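Local coordinates for aac(6')-Ii (Enterococcus faecium, PDB 1N71), which binds coenzyme A and probably acetylates the 6'-amino group of aminoglycoside antibiotics, giving resistance to them, at residues 117-129 and 157-169. Residues are numbered along the deposited sequence; the frame is centred on the assembly and turned at random.
Unlike the reference sequence in segment 117-129: E127 (reference Val).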
ATOM      1  N   GLY A 117       8.794  11.631  15.338  1.00 19.66           N
ATOM      2  CA  GLY A 117       7.777  12.667  15.415  1.00 19.11           C
ATOM      3  C   GLY A 117       6.595  12.242  16.267  1.00 17.51           C
ATOM      4  O   GLY A 117       5.833  13.084  16.746  1.00 17.41           O
ATOM      5  N   THR A 118       6.436  10.932  16.450  1.00 17.06           N
ATOM      6  CA  THR A 118       5.345  10.381  17.261  1.00 17.38           C
ATOM      7  C   THR A 118       5.877   9.247  18.142  1.00 16.21           C
ATOM      8  O   THR A 118       7.004   8.786  17.968  1.00 15.36           O
ATOM      9  CB  THR A 118       4.211   9.785  16.393  1.00 17.22           C
ATOM     10  OG1 THR A 118       4.580   8.467  15.971  1.00 13.83           O
ATOM     11  CG2 THR A 118       3.964  10.646  15.164  1.00 18.97           C
ATOM     12  N   THR A 119       5.049   8.788  19.074  1.00 17.36           N
ATOM     13  CA  THR A 119       5.452   7.711  19.964  1.00 16.87           C
ATOM     14  C   THR A 119       5.473   6.350  19.284  1.00 17.37           C
ATOM     15  O   THR A 119       5.812   5.349  19.916  1.00 17.95           O
ATOM     16  CB  THR A 119       4.527   7.634  21.203  1.00 18.27           C
ATOM     17  OG1 THR A 119       3.154   7.589  20.786  1.00 16.33           O
ATOM     18  CG2 THR A 119       4.754   8.839  22.104  1.00 18.14           C
ATOM     19  N   LEU A 120       5.120   6.300  17.999  1.00 16.08           N
ATOM     20  CA  LEU A 120       5.122   5.026  17.281  1.00 16.53           C
ATOM     21  C   LEU A 120       6.496   4.678  16.725  1.00 16.49           C
ATOM     22  O   LEU A 120       6.729   3.550  16.297  1.00 17.42           O
ATOM     23  CB  LEU A 120       4.089   5.028  16.147  1.00 16.28           C
ATOM     24  CG  LEU A 120       2.612   5.106  16.553  1.00 16.41           C
ATOM     25  CD1 LEU A 120       1.748   4.840  15.329  1.00 17.16           C
ATOM     26  CD2 LEU A 120       2.307   4.075  17.639  1.00 18.77           C
ATOM     27  N   SER A 121       7.402   5.648  16.716  1.00 17.60           N
ATOM     28  CA  SER A 121       8.756   5.399  16.240  1.00 17.69           C
ATOM     29  C   SER A 121       9.651   5.153  17.461  1.00 18.65           C
ATOM     30  O   SER A 121       9.262   5.449  18.593  1.00 17.68           O
ATOM     31  CB  SER A 121       9.275   6.595  15.433  1.00 17.89           C
ATOM     32  OG  SER A 121       9.208   7.796  16.181  1.00 18.99           O
ATOM     33  N   GLN A 122      10.840   4.613  17.229  1.00 20.18           N
ATOM     34  CA  GLN A 122      11.774   4.326  18.311  1.00 23.33           C
ATOM     35  C   GLN A 122      11.170   3.423  19.376  1.00 23.68           C
ATOM     36  O   GLN A 122      11.272   3.689  20.577  1.00 22.05           O
ATOM     37  CB  GLN A 122      12.284   5.631  18.935  1.00 25.81           C
ATOM     38  CG  GLN A 122      13.491   6.201  18.191  1.00 32.38           C
ATOM     39  CD  GLN A 122      13.970   7.527  18.745  1.00 35.72           C
ATOM     40  OE1 GLN A 122      14.083   7.705  19.958  1.00 38.72           O
ATOM     41  NE2 GLN A 122      14.269   8.464  17.851  1.00 36.50           N
ATOM     42  N   THR A 123      10.539   2.350  18.911  1.00 23.85           N
ATOM     43  CA  THR A 123       9.917   1.356  19.778  1.00 23.89           C
ATOM     44  C   THR A 123       9.616   0.131  18.930  1.00 23.84           C
ATOM     45  O   THR A 123       9.395   0.248  17.726  1.00 23.61           O
ATOM     46  CB  THR A 123       8.601   1.871  20.386  1.00 24.19           C
ATOM     47  OG1 THR A 123       8.056   0.864  21.252  1.00 26.08           O
ATOM     48  CG2 THR A 123       7.587   2.191  19.283  1.00 23.24           C
ATOM     49  N   ASP A 124       9.623  -1.047  19.546  1.00 24.41           N
ATOM     50  CA  ASP A 124       9.333  -2.272  18.802  1.00 24.53           C
ATOM     51  C   ASP A 124       7.827  -2.342  18.600  1.00 22.94           C
ATOM     52  O   ASP A 124       7.081  -2.625  19.542  1.00 21.44           O
ATOM     53  CB  ASP A 124       9.800  -3.508  19.575  1.00 26.33           C
ATOM     54  CG  ASP A 124       9.736  -4.770  18.735  1.00 28.42           C
ATOM     55  OD1 ASP A 124       8.913  -4.813  17.797  1.00 26.29           O
ATOM     56  OD2 ASP A 124      10.499  -5.721  19.015  1.00 30.56           O
ATOM     57  N   LEU A 125       7.383  -2.099  17.371  1.00 21.80           N
ATOM     58  CA  LEU A 125       5.958  -2.100  17.068  1.00 22.02           C
ATOM     59  C   LEU A 125       5.260  -3.450  17.058  1.00 21.85           C
ATOM     60  O   LEU A 125       4.035  -3.505  16.949  1.00 22.00           O
ATOM     61  CB  LEU A 125       5.700  -1.375  15.745  1.00 22.27           C
ATOM     62  CG  LEU A 125       5.729   0.148  15.882  1.00 23.52           C
ATOM     63  CD1 LEU A 125       5.473   0.794  14.527  1.00 21.93           C
ATOM     64  CD2 LEU A 125       4.663   0.587  16.889  1.00 24.08           C
ATOM     65  N   TYR A 126       6.019  -4.537  17.156  1.00 20.33           N
ATOM     66  CA  TYR A 126       5.397  -5.856  17.195  1.00 21.60           C
ATOM     67  C   TYR A 126       4.903  -6.132  18.615  1.00 23.44           C
ATOM     68  O   TYR A 126       4.095  -7.039  18.843  1.00 22.30           O
ATOM     69  CB  TYR A 126       6.390  -6.936  16.749  1.00 21.82           C
ATOM     70  CG  TYR A 126       6.660  -6.905  15.259  1.00 22.63           C
ATOM     71  CD1 TYR A 126       5.663  -7.254  14.344  1.00 21.47           C
ATOM     72  CD2 TYR A 126       7.891  -6.477  14.760  1.00 23.91           C
ATOM     73  CE1 TYR A 126       5.881  -7.176  12.970  1.00 20.84           C
ATOM     74  CE2 TYR A 126       8.121  -6.394  13.382  1.00 22.23           C
ATOM     75  CZ  TYR A 126       7.108  -6.745  12.493  1.00 22.93           C
ATOM     76  OH  TYR A 126       7.321  -6.662  11.131  1.00 22.52           O
ATOM     77  N   GLU A 127       5.377  -5.321  19.559  1.00 22.72           N
ATOM     78  CA  GLU A 127       5.002  -5.443  20.966  1.00 23.58           C
ATOM     79  C   GLU A 127       3.911  -4.450  21.334  1.00 21.57           C
ATOM     80  O   GLU A 127       4.128  -3.245  21.265  1.00 21.16           O
ATOM     81  CB  GLU A 127       6.220  -5.192  21.858  1.00 25.46           C
ATOM     82  CG  GLU A 127       7.366  -6.145  21.604  1.00 30.69           C
ATOM     83  CD  GLU A 127       6.908  -7.588  21.629  1.00 34.08           C
ATOM     84  OE1 GLU A 127       6.288  -7.992  22.635  1.00 36.08           O
ATOM     85  OE2 GLU A 127       7.161  -8.314  20.644  1.00 37.15           O
ATOM     86  N   HIS A 128       2.745  -4.954  21.734  1.00 21.53           N
ATOM     87  CA  HIS A 128       1.630  -4.089  22.118  1.00 21.45           C
ATOM     88  C   HIS A 128       1.303  -3.149  20.961  1.00 20.38           C
ATOM     89  O   HIS A 128       0.997  -1.970  21.151  1.00 18.43           O
ATOM     90  CB  HIS A 128       1.991  -3.273  23.363  1.00 24.73           C
ATOM     91  CG  HIS A 128       2.406  -4.107  24.536  1.00 29.24           C
ATOM     92  ND1 HIS A 128       1.582  -5.054  25.106  1.00 30.80           N
ATOM     93  CD2 HIS A 128       3.558  -4.135  25.247  1.00 31.20           C
ATOM     94  CE1 HIS A 128       2.207  -5.630  26.118  1.00 29.98           C
ATOM     95  NE2 HIS A 128       3.408  -5.090  26.225  1.00 31.34           N
ATOM     96  N   THR A 129       1.379  -3.703  19.758  1.00 21.77           N
ATOM     97  CA  THR A 129       1.118  -2.983  18.523  1.00 20.68           C
ATOM     98  C   THR A 129      -0.049  -2.004  18.592  1.00 20.11           C
ATOM     99  O   THR A 129       0.133  -0.793  18.480  1.00 20.57           O
ATOM    100  CB  THR A 129       0.845  -3.977  17.376  1.00 21.80           C
ATOM    101  OG1 THR A 129       1.912  -4.929  17.311  1.00 22.08           O
ATOM    102  CG2 THR A 129       0.743  -3.248  16.044  1.00 22.04           C
ATOM    103  N   VAL A 157       0.057  -0.082  11.078  1.00 13.09           N
ATOM    104  CA  VAL A 157       1.433   0.387  11.077  1.00 14.37           C
ATOM    105  C   VAL A 157       2.304  -0.647  10.382  1.00 15.09           C
ATOM    106  O   VAL A 157       1.983  -1.832  10.360  1.00 16.87           O
ATOM    107  CB  VAL A 157       1.997   0.600  12.514  1.00 16.08           C
ATOM    108  CG1 VAL A 157       1.272   1.758  13.198  1.00 16.92           C
ATOM    109  CG2 VAL A 157       1.868  -0.689  13.331  1.00 16.58           C
ATOM    110  N   LEU A 158       3.399  -0.184   9.797  1.00 13.91           N
ATOM    111  CA  LEU A 158       4.337  -1.063   9.118  1.00 15.14           C
ATOM    112  C   LEU A 158       5.648  -0.949   9.889  1.00 15.75           C
ATOM    113  O   LEU A 158       6.444  -0.038   9.660  1.00 15.78           O
ATOM    114  CB  LEU A 158       4.528  -0.619   7.671  1.00 16.29           C
ATOM    115  CG  LEU A 158       5.479  -1.474   6.833  1.00 20.78           C
ATOM    116  CD1 LEU A 158       5.194  -2.956   7.054  1.00 21.23           C
ATOM    117  CD2 LEU A 158       5.323  -1.093   5.368  1.00 22.00           C
ATOM    118  N   PRO A 159       5.885  -1.881  10.819  1.00 16.84           N
ATOM    119  CA  PRO A 159       7.109  -1.856  11.625  1.00 18.02           C
ATOM    120  C   PRO A 159       8.419  -1.871  10.835  1.00 18.40           C
ATOM    121  O   PRO A 159       8.590  -2.656   9.902  1.00 18.32           O
ATOM    122  CB  PRO A 159       6.962  -3.094  12.518  1.00 16.71           C
ATOM    123  CG  PRO A 159       5.460  -3.250  12.640  1.00 17.23           C
ATOM    124  CD  PRO A 159       5.022  -3.009  11.208  1.00 17.89           C
ATOM    125  N   ASN A 160       9.335  -0.983  11.218  1.00 17.56           N
ATOM    126  CA  ASN A 160      10.655  -0.896  10.597  1.00 16.42           C
ATOM    127  C   ASN A 160      10.657  -0.699   9.081  1.00 16.26           C
ATOM    128  O   ASN A 160      11.614  -1.075   8.408  1.00 16.80           O
ATOM    129  CB  ASN A 160      11.443  -2.162  10.936  1.00 16.21           C
ATOM    130  CG  ASN A 160      11.341  -2.529  12.401  1.00 16.83           C
ATOM    131  OD1 ASN A 160      11.663  -1.726  13.274  1.00 18.65           O
ATOM    132  ND2 ASN A 160      10.894  -3.750  12.680  1.00 16.84           N
ATOM    133  N   ALA A 161       9.600  -0.093   8.551  1.00 14.90           N
ATOM    134  CA  ALA A 161       9.475   0.111   7.110  1.00 15.44           C
ATOM    135  C   ALA A 161      10.653   0.820   6.450  1.00 15.64           C
ATOM    136  O   ALA A 161      11.184   0.355   5.439  1.00 16.03           O
ATOM    137  CB  ALA A 161       8.182   0.876   6.808  1.00 13.80           C
ATOM    138  N   ASN A 162      11.046   1.950   7.028  1.00 14.70           N
ATOM    139  CA  ASN A 162      12.126   2.774   6.501  1.00 17.10           C
ATOM    140  C   ASN A 162      13.428   2.548   7.260  1.00 16.21           C
ATOM    141  O   ASN A 162      14.335   3.373   7.204  1.00 17.22           O
ATOM    142  CB  ASN A 162      11.721   4.242   6.617  1.00 18.34           C
ATOM    143  CG  ASN A 162      10.361   4.520   6.009  1.00 20.90           C
ATOM    144  OD1 ASN A 162      10.235   4.673   4.796  1.00 20.11           O
ATOM    145  ND2 ASN A 162       9.329   4.564   6.849  1.00 21.28           N
ATOM    146  N   GLY A 163      13.517   1.425   7.961  1.00 18.62           N
ATOM    147  CA  GLY A 163      14.699   1.134   8.752  1.00 17.01           C
ATOM    148  C   GLY A 163      14.241   0.844  10.168  1.00 18.18           C
ATOM    149  O   GLY A 163      13.074   1.044  10.492  1.00 16.34           O
ATOM    150  N   TRP A 164      15.142   0.383  11.028  1.00 18.20           N
ATOM    151  CA  TRP A 164      14.742   0.072  12.393  1.00 17.52           C
ATOM    152  C   TRP A 164      14.020   1.215  13.105  1.00 18.55           C
ATOM    153  O   TRP A 164      14.510   2.339  13.162  1.00 18.29           O
ATOM    154  CB  TRP A 164      15.954  -0.368  13.215  1.00 19.13           C
ATOM    155  CG  TRP A 164      16.547  -1.650  12.717  1.00 19.13           C
ATOM    156  CD1 TRP A 164      17.708  -1.804  12.016  1.00 19.83           C
ATOM    157  CD2 TRP A 164      15.984  -2.960  12.857  1.00 20.20           C
ATOM    158  NE1 TRP A 164      17.904  -3.133  11.710  1.00 19.94           N
ATOM    159  CE2 TRP A 164      16.859  -3.862  12.214  1.00 21.06           C
ATOM    160  CE3 TRP A 164      14.822  -3.458  13.462  1.00 20.83           C
ATOM    161  CZ2 TRP A 164      16.609  -5.237  12.160  1.00 21.77           C
ATOM    162  CZ3 TRP A 164      14.575  -4.828  13.408  1.00 22.07           C
ATOM    163  CH2 TRP A 164      15.466  -5.699  12.760  1.00 22.38           C
ATOM    164  N   ASP A 165      12.843   0.895  13.633  1.00 17.81           N
ATOM    165  CA  ASP A 165      12.000   1.823  14.375  1.00 18.68           C
ATOM    166  C   ASP A 165      11.634   3.124  13.669  1.00 18.39           C
ATOM    167  O   ASP A 165      11.482   4.166  14.306  1.00 17.06           O
ATOM    168  CB  ASP A 165      12.628   2.108  15.741  1.00 19.24           C
ATOM    169  CG  ASP A 165      12.917   0.834  16.516  1.00 20.82           C
ATOM    170  OD1 ASP A 165      12.158  -0.151  16.358  1.00 22.62           O
ATOM    171  OD2 ASP A 165      13.896   0.815  17.287  1.00 23.22           O
ATOM    172  N   LYS A 166      11.482   3.040  12.349  1.00 17.82           N
ATOM    173  CA  LYS A 166      11.090   4.166  11.500  1.00 17.15           C
ATOM    174  C   LYS A 166       9.953   3.589  10.664  1.00 16.87           C
ATOM    175  O   LYS A 166      10.101   3.303   9.475  1.00 16.82           O
ATOM    176  CB  LYS A 166      12.254   4.592  10.609  1.00 18.50           C
ATOM    177  CG  LYS A 166      13.437   5.138  11.398  1.00 20.35           C
ATOM    178  CD  LYS A 166      14.572   5.572  10.488  1.00 23.27           C
ATOM    179  CE  LYS A 166      15.701   6.189  11.299  1.00 26.12           C
ATOM    180  NZ  LYS A 166      16.825   6.643  10.430  1.00 30.69           N
ATOM    181  N   PRO A 167       8.787   3.412  11.294  1.00 16.85           N
ATOM    182  CA  PRO A 167       7.592   2.852  10.669  1.00 15.91           C
ATOM    183  C   PRO A 167       6.805   3.754   9.739  1.00 16.59           C
ATOM    184  O   PRO A 167       7.038   4.958   9.660  1.00 15.18           O
ATOM    185  CB  PRO A 167       6.754   2.466  11.873  1.00 16.94           C
ATOM    186  CG  PRO A 167       6.963   3.678  12.757  1.00 16.71           C
ATOM    187  CD  PRO A 167       8.477   3.908  12.651  1.00 16.41           C
ATOM    188  N   ASP A 168       5.872   3.137   9.020  1.00 16.60           N
ATOM    189  CA  ASP A 168       4.962   3.880   8.173  1.00 16.30           C
ATOM    190  C   ASP A 168       3.674   3.736   8.974  1.00 15.47           C
ATOM    191  O   ASP A 168       3.432   2.692   9.584  1.00 15.39           O
ATOM    192  CB  ASP A 168       4.806   3.240   6.785  1.00 17.82           C
ATOM    193  CG  ASP A 168       4.067   4.153   5.802  1.00 23.93           C
ATOM    194  OD1 ASP A 168       3.963   5.366   6.081  1.00 25.27           O
ATOM    195  OD2 ASP A 168       3.601   3.667   4.748  1.00 25.09           O
ATOM    196  N   ILE A 169       2.874   4.792   9.015  1.00 15.21           N
ATOM    197  CA  ILE A 169       1.619   4.769   9.751  1.00 14.25           C
ATOM    198  C   ILE A 169       0.485   4.817   8.733  1.00 14.26           C
ATOM    199  O   ILE A 169       0.408   5.758   7.946  1.00 14.12           O
ATOM    200  CB  ILE A 169       1.510   5.991  10.681  1.00 12.57           C
ATOM    201  CG1 ILE A 169       2.679   5.989  11.677  1.00 15.99           C
ATOM    202  CG2 ILE A 169       0.177   5.971  11.412  1.00 15.04           C
ATOM    203  CD1 ILE A 169       2.817   7.281  12.493  1.00 12.22           C
TER
HETATM  204  O   HOH W   1      10.863  -4.788  15.466  1.00 21.59           O
HETATM  205  O   HOH W   2       9.670  -1.639  15.372  1.00 20.56           O
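L125 drops its side chain between two prolines of the facing segment. Its CB rests on CG of P159 at 3.6 Å; CG, anti to the carbonyl carbon (chi1 -79°), then carries CD1 across P167 at about a right angle. There CD1 of L125 lies 3.4 Å from CB of P167, tighter than usual for two carbons, and its other neighbour is V157, at CB and CG2. V157 also reaches L120, whose CD1 is 3.8 Å from V157 CG1 and meets the end of I169 as well. T129 joins from the start of helix 129-134, its CG2 3.9 Å from CG2 of V157 as the two side chains pass in opposite directions.

Next to L125, the ring of Y126 lies over P159, a CH-pi contact in which P159 CB sits 4.0 Å from the ring centroid, 28° off the normal.

In the fold, this is where the long loop between strand 106-112 and helix 129-134 packs against strand ends 157-158 and 168-169 and the turns between them, the antiparallel pair at one edge of the chain's GNAT sheet. Beyond it lies the second subunit: V157 makes backbone hydrogen bonds to it, its T174 is the polar partner of Y126, and its R178 makes a salt bridge with D165.

Polar links hold the other end. The backbone N of Q122 donates to D165 O at 3.0 Å, nearly straight at 172°. D165 is steadied in turn by N160, whose OD1 takes the D165 N-H in the carbonyl plane, on a lone pair. From the N160 amide two waters lead back to 117-129: one accepts from ND2 and donates weakly to D124 OD1, the other accepts from L125 N. That same D124 OD1 receives Y126 N at 3.0 Å, an Asx turn.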